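PDB 4PUI: SufE-like protein 1, chloroplastic/mitochondrial from Arabidopsis thaliana, which activates the cysteine desulfurase NFS2 in supplying sulfur for iron-sulfur cluster formation, and is represented here by its BolA domain. Local coordinates for residues R67-Y72 and L86-T92; E17-V21 and I54-F59; M8-E12 and E22-E26. All blocks are in the same frame, centred on the assembly; numbering follows the deposited sequence.

From the N terminus, contact 3 opens first, on helix 5-18, and closes a short loop when the chain, after the helix ends, turns back into strand 22-27, which packs against that helix. Contact 2 opens at the end of the same helix, before contact 3 has closed, so the two cross. It closes a much longer loop at 54-59, where strand 49-55 ends. Contact 1 follows in series and ties helix 64-74 to strand 85-91. All three reach the same sheet, with strand 49-55 in the middle. Backbone bonds join contact 2 to both neighbours: Val-55 N meets Glu-22 O of contact 3, and Lys-91 N of contact 1 meets Ile-54 O. Contacts 1 and 3 do not touch.

Contact 1. Residues R67-Y72 and L86-T92; sequences RHRLIY and LSIVAKT
Leu-86 and Tyr-72 lie alongside each other, pointing opposite ways. The nearest carbons are Leu-86 CB and Tyr-72 CE1, 4.0 Å apart. Leu-86 also packs on Phe-50 of the neighbouring strand and on Leu-75.

Ile-88 is the central apolar residue. Its CG1 is anti to the carbonyl carbon (chi1 -64°), and the chain then extends (chi2 169°), which carries CD1 up to the helix. There CD1 is 3.6 Å from Ile-71 CG2. It also meets the edge of the Tyr-72 ring, near the ring plane, at 3.8 Å from CD1 of Tyr-72. His-68 reaches the same methyl from another side, with CD2 at 3.9 Å. His-68 CE1 in turn lies over one face of the Tyr-72 ring, toward its rim. One methyl thus touches three helix residues.

Ala-90 faces the start of the segment 67-72, and its CB is 3.9 Å from Arg-67 CB. Its carbonyl O accepts a hydrogen bond from Arg-67 NH1 at 2.9 Å, moderately bent at 149°. The oxygen lies in the guanidinium plane, at its edge. Arg-67 reaches it with an extended chain running past Ala-90. The guanidinium is gripped further by Lys-62 O at NE and by Glu-95, which forms a salt bridge with NH1. Lys-91 brings its CA near NH1. At Thr-92 the CG2 methyl is 3.8 Å from Arg-67 NH2, and the two side chains meet at about a right angle.

Helix 64-74 lies between the parallel strands 49-55 and 85-91 in the chain and packs across them: a beta-alpha-beta crossover of the BolA domain.

Contact 2. Residues E17-V21 and I54-F59; sequences ELDPV and IVSDAF
Ser-56 OG is held by two bonds. It donates to Leu-18 O at 2.8 Å, in the carbonyl plane and on a lone pair. It accepts from Ala-58 N at 3.0 Å, nearly straight at 163°. The second bond makes an ST turn, which leads from strand 49-55 into the 3-10 segment 57-59. OG is anti to its own backbone N (chi1 174°), and this places it between the two partners. The buried hydroxyl therefore joins the last turn of helix 5-18 to the turn after the strand.

Leu-18 sends its two methyls to different neighbours. CD2 lies 3.8 Å from Ala-58 CB. CD1 meets both Ile-54 CG2 and Phe-59 CZ, each 4.1 Å away, and the leucine crosses both side chains at about a right angle. Leu-70 and Ile-71 of helix 64-74 pack against Leu-18 as well. In the BolA domain both of these helices cover the same sheet, and here the first helix ends over the tip of the middle strand.

Asp-19 leaves the helix with positive phi (37°), and the chain turns back toward strand 22-27. A water links Asp-19 O to Asp-57 N, donating to the first and accepting from the second. Pro-20 CB then rests on the same Ile-54 CG2 methyl, 3.9 Å away. Val-21 N makes a weak, bent bond to Val-55 O at 2.9 Å. Val-21 CG2 sits between its own backbone N and carbonyl carbon, and packs against Val-55 CG1 at 3.6 Å.

Contact 3. Residues M8-E12 and E22-E26; sequences MRIRE and ELEVE
Arg-11 of helix 5-18 folds over Leu-23 of strand 22-27. The first helix of this BolA fold packs here on the first strand, joined to it by a tight turn. The axes of 8-12 and 22-26 run nearly antiparallel (162°) and approach to 9.0 Å. Strand 22-27 is an outermost strand of the sheet within this chain. Glu-22, Glu-24 and Glu-26 make its backbone bonds to strand 49-55, while Leu-23 O meets Arg-11 and water, and Val-25 N meets water.

The Arg-11 chain starts extended, with CG anti to the backbone N. It then bends at chi3 (-86°), and this turns the guanidinium back onto the strand. Leu-23 has its own CG anti to the backbone N (chi1 177°), and its CD2 lies over one face of the guanidinium, toward its rim, 3.7 Å from NH1. The Arg-11 and Leu-23 side chains overlap head to tail. Arg-11 NH2 donates to Leu-23 O at 2.7 Å. The bond is short but bent, and the donor stands well above the carbonyl plane rather than on a lone pair. NH1 has a salt bridge to Glu-15, one turn on in the helix, which helps to fix the rotation of the group.

Val-25 is buried and splits its methyls between two helix residues. Its CG1 is anti to its backbone N and meets Ile-10 CG2 at 4.1 Å. Its CG2 touches CA and CB of Arg-11. Behind Val-25, Phe-50 and Leu-52 of strand 49-55 continue the apolar layer.

Two waters lie at the guanidinium edge, in its plane. One accepts from NH1 and donates to Leu-23 O at 3.1 Å. The other accepts twice, from Arg-11 NH2 at 2.7 Å and from Val-25 N at 3.2 Å.

Contact 1. Residues R67-Y72 and L86-T92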
# COMPACT_ATOMS: atom_id res chain seq x y z
N ARG A 67 -4.94 4.01 10.04
CA ARG A 67 -4.24 2.99 9.26
C ARG A 67 -3.93 3.54 7.88
O ARG A 67 -2.83 3.38 7.37
CB ARG A 67 -5.09 1.72 9.14
CG ARG A 67 -5.28 1.02 10.48
CD ARG A 67 -6.25 -0.15 10.34
NE ARG A 67 -6.64 -0.65 11.66
CZ ARG A 67 -7.24 -1.82 11.86
NH1 ARG A 67 -7.50 -2.61 10.82
NH2 ARG A 67 -7.56 -2.21 13.09
N HIS A 68 -4.92 4.22 7.30
CA HIS A 68 -4.79 4.85 5.99
C HIS A 68 -3.62 5.83 6.00
O HIS A 68 -2.75 5.78 5.13
CB HIS A 68 -6.08 5.60 5.70
CG HIS A 68 -6.13 6.24 4.34
ND1 HIS A 68 -5.68 7.53 4.12
CD2 HIS A 68 -6.59 5.78 3.16
CE1 HIS A 68 -5.85 7.83 2.84
NE2 HIS A 68 -6.39 6.79 2.23
N ARG A 69 -3.60 6.69 7.01
CA ARG A 69 -2.61 7.76 7.07
C ARG A 69 -1.22 7.21 7.34
O ARG A 69 -0.22 7.80 6.89
CB ARG A 69 -3.01 8.79 8.13
CG ARG A 69 -4.18 9.65 7.69
CD ARG A 69 -4.77 10.45 8.84
NE ARG A 69 -5.87 11.29 8.39
CZ ARG A 69 -6.72 11.90 9.20
NH1 ARG A 69 -6.59 11.76 10.51
NH2 ARG A 69 -7.69 12.65 8.71
N LEU A 70 -1.15 6.11 8.09
CA LEU A 70 0.10 5.42 8.38
C LEU A 70 0.75 4.94 7.08
O LEU A 70 1.96 5.11 6.87
CB LEU A 70 -0.17 4.22 9.30
CG LEU A 70 0.95 3.31 9.81
CD1 LEU A 70 0.47 2.59 11.05
CD2 LEU A 70 1.41 2.27 8.81
N ILE A 71 -0.06 4.33 6.23
CA ILE A 71 0.42 3.82 4.95
C ILE A 71 0.84 4.98 4.03
O ILE A 71 1.88 4.91 3.37
CB ILE A 71 -0.66 2.97 4.26
CG1 ILE A 71 -0.99 1.74 5.12
CG2 ILE A 71 -0.20 2.55 2.86
CD1 ILE A 71 0.20 0.89 5.38
N TYR A 72 0.03 6.03 4.00
CA TYR A 72 0.37 7.20 3.21
C TYR A 72 1.71 7.78 3.67
O TYR A 72 2.56 8.17 2.86
CB TYR A 72 -0.74 8.25 3.30
CG TYR A 72 -1.64 8.27 2.09
CD1 TYR A 72 -2.38 7.15 1.73
CD2 TYR A 72 -1.73 9.40 1.30
CE1 TYR A 72 -3.20 7.17 0.61
CE2 TYR A 72 -2.53 9.43 0.19
CZ TYR A 72 -3.26 8.32 -0.15
OH TYR A 72 -4.05 8.40 -1.27
N LEU A 86 -3.70 5.62 -3.81
CA LEU A 86 -3.64 4.29 -3.22
C LEU A 86 -5.01 3.93 -2.67
O LEU A 86 -5.58 4.69 -1.89
CB LEU A 86 -2.62 4.23 -2.09
CG LEU A 86 -1.15 4.41 -2.46
CD1 LEU A 86 -0.33 4.72 -1.22
CD2 LEU A 86 -0.65 3.17 -3.17
N SER A 87 -5.50 2.77 -3.05
CA SER A 87 -6.73 2.25 -2.46
C SER A 87 -6.35 1.22 -1.39
O SER A 87 -5.83 0.15 -1.71
CB SER A 87 -7.60 1.62 -3.54
OG SER A 87 -8.74 1.01 -2.98
N ILE A 88 -6.63 1.54 -0.13
CA ILE A 88 -6.07 0.78 0.99
C ILE A 88 -7.10 -0.07 1.73
O ILE A 88 -8.15 0.42 2.11
CB ILE A 88 -5.39 1.73 1.97
CG1 ILE A 88 -4.20 2.40 1.29
CG2 ILE A 88 -4.95 0.97 3.25
CD1 ILE A 88 -3.61 3.55 2.07
N VAL A 89 -6.80 -1.36 1.90
CA VAL A 89 -7.52 -2.22 2.83
C VAL A 89 -6.47 -2.64 3.84
O VAL A 89 -5.45 -3.21 3.47
CB VAL A 89 -8.14 -3.46 2.15
CG1 VAL A 89 -8.71 -4.43 3.21
CG2 VAL A 89 -9.25 -3.04 1.20
N ALA A 90 -6.69 -2.29 5.10
CA ALA A 90 -5.72 -2.56 6.15
C ALA A 90 -6.41 -3.24 7.31
O ALA A 90 -7.27 -2.63 7.97
CB ALA A 90 -5.06 -1.27 6.61
N LYS A 91 -6.03 -4.48 7.57
CA LYS A 91 -6.67 -5.28 8.61
C LYS A 91 -5.64 -5.88 9.54
O LYS A 91 -4.49 -6.09 9.16
CB LYS A 91 -7.47 -6.42 7.99
CG LYS A 91 -8.46 -5.96 6.94
CD LYS A 91 -9.32 -7.11 6.44
CE LYS A 91 -10.45 -6.56 5.59
NZ LYS A 91 -11.74 -7.25 5.86
N THR A 92 -6.06 -6.21 10.74
CA THR A 92 -5.21 -7.02 11.62
C THR A 92 -5.52 -8.49 11.36
O THR A 92 -6.56 -8.81 10.78
CB THR A 92 -5.48 -6.71 13.09
OG1 THR A 92 -6.83 -7.06 13.38
CG2 THR A 92 -5.29 -5.23 13.36

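Contact 2. Residues E17-V21 and I54-F59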
# COMPACT_ATOMS: atom_id res chain seq x y z
N GLU A 17 8.62 -2.47 6.84
CA GLU A 17 8.10 -1.73 7.99
C GLU A 17 6.96 -2.41 8.74
O GLU A 17 6.81 -2.21 9.95
CB GLU A 17 7.68 -0.32 7.60
CG GLU A 17 8.86 0.57 7.20
CD GLU A 17 9.87 0.79 8.33
OE1 GLU A 17 9.49 0.72 9.51
OE2 GLU A 17 11.06 1.03 8.03
N LEU A 18 6.16 -3.19 8.03
CA LEU A 18 4.95 -3.75 8.64
C LEU A 18 4.98 -5.27 8.86
O LEU A 18 4.09 -5.79 9.51
CB LEU A 18 3.71 -3.35 7.82
CG LEU A 18 3.49 -1.84 7.65
CD1 LEU A 18 2.35 -1.55 6.68
CD2 LEU A 18 3.27 -1.11 8.98
N ASP A 19 5.99 -5.95 8.32
CA ASP A 19 6.09 -7.42 8.36
C ASP A 19 4.72 -8.11 8.20
O ASP A 19 4.33 -8.91 9.04
CB ASP A 19 6.77 -7.87 9.66
CG ASP A 19 7.19 -9.34 9.64
OD1 ASP A 19 7.24 -9.95 8.55
OD2 ASP A 19 7.50 -9.87 10.73
N PRO A 20 3.99 -7.79 7.12
CA PRO A 20 2.60 -8.24 7.05
C PRO A 20 2.50 -9.75 6.86
O PRO A 20 3.32 -10.35 6.15
CB PRO A 20 2.05 -7.51 5.81
CG PRO A 20 3.26 -7.29 4.95
CD PRO A 20 4.41 -7.07 5.90
N VAL A 21 1.52 -10.37 7.50
CA VAL A 21 1.26 -11.78 7.23
C VAL A 21 0.69 -12.00 5.83
O VAL A 21 0.93 -13.04 5.21
CB VAL A 21 0.36 -12.43 8.30
CG1 VAL A 21 1.09 -12.51 9.62
CG2 VAL A 21 -0.93 -11.67 8.45
N ILE A 54 -3.36 -5.14 3.11
CA ILE A 54 -2.31 -5.42 4.08
C ILE A 54 -2.92 -5.98 5.34
O ILE A 54 -3.78 -5.35 5.94
CB ILE A 54 -1.57 -4.13 4.46
CG1 ILE A 54 -1.26 -3.32 3.20
CG2 ILE A 54 -0.29 -4.43 5.29
CD1 ILE A 54 -0.76 -1.91 3.48
N VAL A 55 -2.44 -7.15 5.75
CA VAL A 55 -2.81 -7.71 7.05
C VAL A 55 -1.57 -7.68 7.96
O VAL A 55 -0.58 -8.37 7.69
CB VAL A 55 -3.36 -9.14 6.94
CG1 VAL A 55 -3.84 -9.62 8.30
CG2 VAL A 55 -4.50 -9.19 5.92
N SER A 56 -1.60 -6.84 8.99
CA SER A 56 -0.43 -6.66 9.85
C SER A 56 -0.83 -6.41 11.28
O SER A 56 -1.82 -5.71 11.53
CB SER A 56 0.41 -5.47 9.38
OG SER A 56 1.49 -5.18 10.26
N ASP A 57 -0.03 -6.94 12.21
CA ASP A 57 -0.09 -6.64 13.64
C ASP A 57 -0.06 -5.15 13.92
O ASP A 57 -0.62 -4.68 14.93
CB ASP A 57 1.16 -7.19 14.33
CG ASP A 57 1.14 -8.66 14.49
OD1 ASP A 57 0.13 -9.29 14.15
OD2 ASP A 57 2.16 -9.20 15.00
N ALA A 58 0.65 -4.41 13.07
CA ALA A 58 0.95 -3.00 13.33
C ALA A 58 -0.30 -2.13 13.37
O ALA A 58 -0.26 -1.01 13.87
CB ALA A 58 1.95 -2.48 12.30
N PHE A 59 -1.41 -2.63 12.82
CA PHE A 59 -2.66 -1.89 12.79
C PHE A 59 -3.51 -2.04 14.05
O PHE A 59 -4.53 -1.37 14.18
CB PHE A 59 -3.51 -2.32 11.59
CG PHE A 59 -2.83 -2.14 10.27
CD1 PHE A 59 -2.13 -0.98 9.98
CD2 PHE A 59 -2.90 -3.14 9.32
CE1 PHE A 59 -1.51 -0.83 8.75
CE2 PHE A 59 -2.28 -3.01 8.09
CZ PHE A 59 -1.59 -1.85 7.80
O HOH W 1 1.98 -8.86 10.99

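Contact 3. Residues M8-E12 and E22-E26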
# COMPACT_ATOMS: atom_id res chain seq x y z
N MET A 8 7.37 -2.58 -6.95
CA MET A 8 8.35 -3.36 -6.19
C MET A 8 8.84 -2.59 -4.97
O MET A 8 8.98 -3.16 -3.88
CB MET A 8 9.52 -3.78 -7.09
CG MET A 8 9.14 -4.79 -8.14
SD MET A 8 8.34 -6.25 -7.40
CE MET A 8 9.75 -7.13 -6.74
N ARG A 9 9.08 -1.29 -5.14
CA ARG A 9 9.48 -0.46 -4.00
C ARG A 9 8.40 -0.39 -2.93
O ARG A 9 8.71 -0.43 -1.73
CB ARG A 9 9.82 0.98 -4.44
CG ARG A 9 11.11 1.10 -5.19
CD ARG A 9 11.55 2.56 -5.30
NE ARG A 9 10.53 3.42 -5.91
CZ ARG A 9 10.48 3.71 -7.20
NH1 ARG A 9 11.38 3.20 -8.03
NH2 ARG A 9 9.53 4.51 -7.68
N ILE A 10 7.14 -0.27 -3.35
CA ILE A 10 6.01 -0.21 -2.42
C ILE A 10 5.93 -1.52 -1.64
O ILE A 10 5.82 -1.50 -0.41
CB ILE A 10 4.68 0.06 -3.17
CG1 ILE A 10 4.61 1.51 -3.66
CG2 ILE A 10 3.47 -0.24 -2.27
CD1 ILE A 10 3.41 1.77 -4.56
N ARG A 11 6.01 -2.64 -2.34
CA ARG A 11 5.97 -3.94 -1.67
C ARG A 11 7.12 -4.08 -0.67
O ARG A 11 6.93 -4.52 0.46
CB ARG A 11 6.01 -5.07 -2.69
CG ARG A 11 6.20 -6.44 -2.06
CD ARG A 11 5.94 -7.57 -3.05
NE ARG A 11 4.53 -7.92 -3.11
CZ ARG A 11 3.90 -8.69 -2.22
NH1 ARG A 11 4.56 -9.19 -1.17
NH2 ARG A 11 2.62 -8.96 -2.37
N GLU A 12 8.32 -3.69 -1.07
CA GLU A 12 9.47 -3.85 -0.18
C GLU A 12 9.37 -2.95 1.07
O GLU A 12 9.74 -3.37 2.17
CB GLU A 12 10.78 -3.59 -0.93
CG GLU A 12 11.21 -4.78 -1.77
CD GLU A 12 12.33 -4.46 -2.73
OE1 GLU A 12 13.20 -3.63 -2.38
OE2 GLU A 12 12.35 -5.04 -3.85
N GLU A 22 -0.07 -11.02 5.35
CA GLU A 22 -0.62 -11.06 4.01
C GLU A 22 -0.40 -9.69 3.39
O GLU A 22 -0.64 -8.67 4.03
CB GLU A 22 -2.12 -11.39 4.06
CG GLU A 22 -2.37 -12.71 4.77
CD GLU A 22 -3.82 -13.17 4.78
OE1 GLU A 22 -4.69 -12.53 4.15
OE2 GLU A 22 -4.08 -14.20 5.43
N LEU A 23 0.08 -9.67 2.15
CA LEU A 23 0.31 -8.41 1.45
C LEU A 23 0.02 -8.56 -0.04
O LEU A 23 0.54 -9.45 -0.71
CB LEU A 23 1.75 -7.93 1.64
CG LEU A 23 2.15 -6.65 0.89
CD1 LEU A 23 1.34 -5.43 1.34
CD2 LEU A 23 3.65 -6.41 1.06
N GLU A 24 -0.83 -7.67 -0.56
CA GLU A 24 -1.07 -7.61 -1.99
C GLU A 24 -0.89 -6.18 -2.48
O GLU A 24 -1.45 -5.26 -1.90
CB GLU A 24 -2.47 -8.10 -2.35
CG GLU A 24 -2.77 -8.00 -3.85
CD GLU A 24 -4.15 -8.50 -4.23
OE1 GLU A 24 -4.92 -8.88 -3.32
OE2 GLU A 24 -4.46 -8.51 -5.44
N VAL A 25 -0.12 -6.03 -3.55
CA VAL A 25 0.13 -4.72 -4.15
C VAL A 25 -0.27 -4.88 -5.60
O VAL A 25 0.39 -5.60 -6.36
CB VAL A 25 1.62 -4.31 -4.03
CG1 VAL A 25 1.90 -3.02 -4.81
CG2 VAL A 25 2.02 -4.16 -2.56
N GLU A 26 -1.37 -4.25 -5.99
CA GLU A 26 -1.91 -4.45 -7.32
C GLU A 26 -1.87 -3.14 -8.09
O GLU A 26 -2.44 -2.15 -7.65
CB GLU A 26 -3.36 -4.95 -7.23
CG GLU A 26 -4.00 -5.28 -8.56
CD GLU A 26 -5.50 -5.48 -8.46
OE1 GLU A 26 -6.09 -5.03 -7.45
OE2 GLU A 26 -6.08 -6.07 -9.38
O HOH W 2 2.70 -11.50 0.21
O HOH W 3 1.99 -8.02 -4.80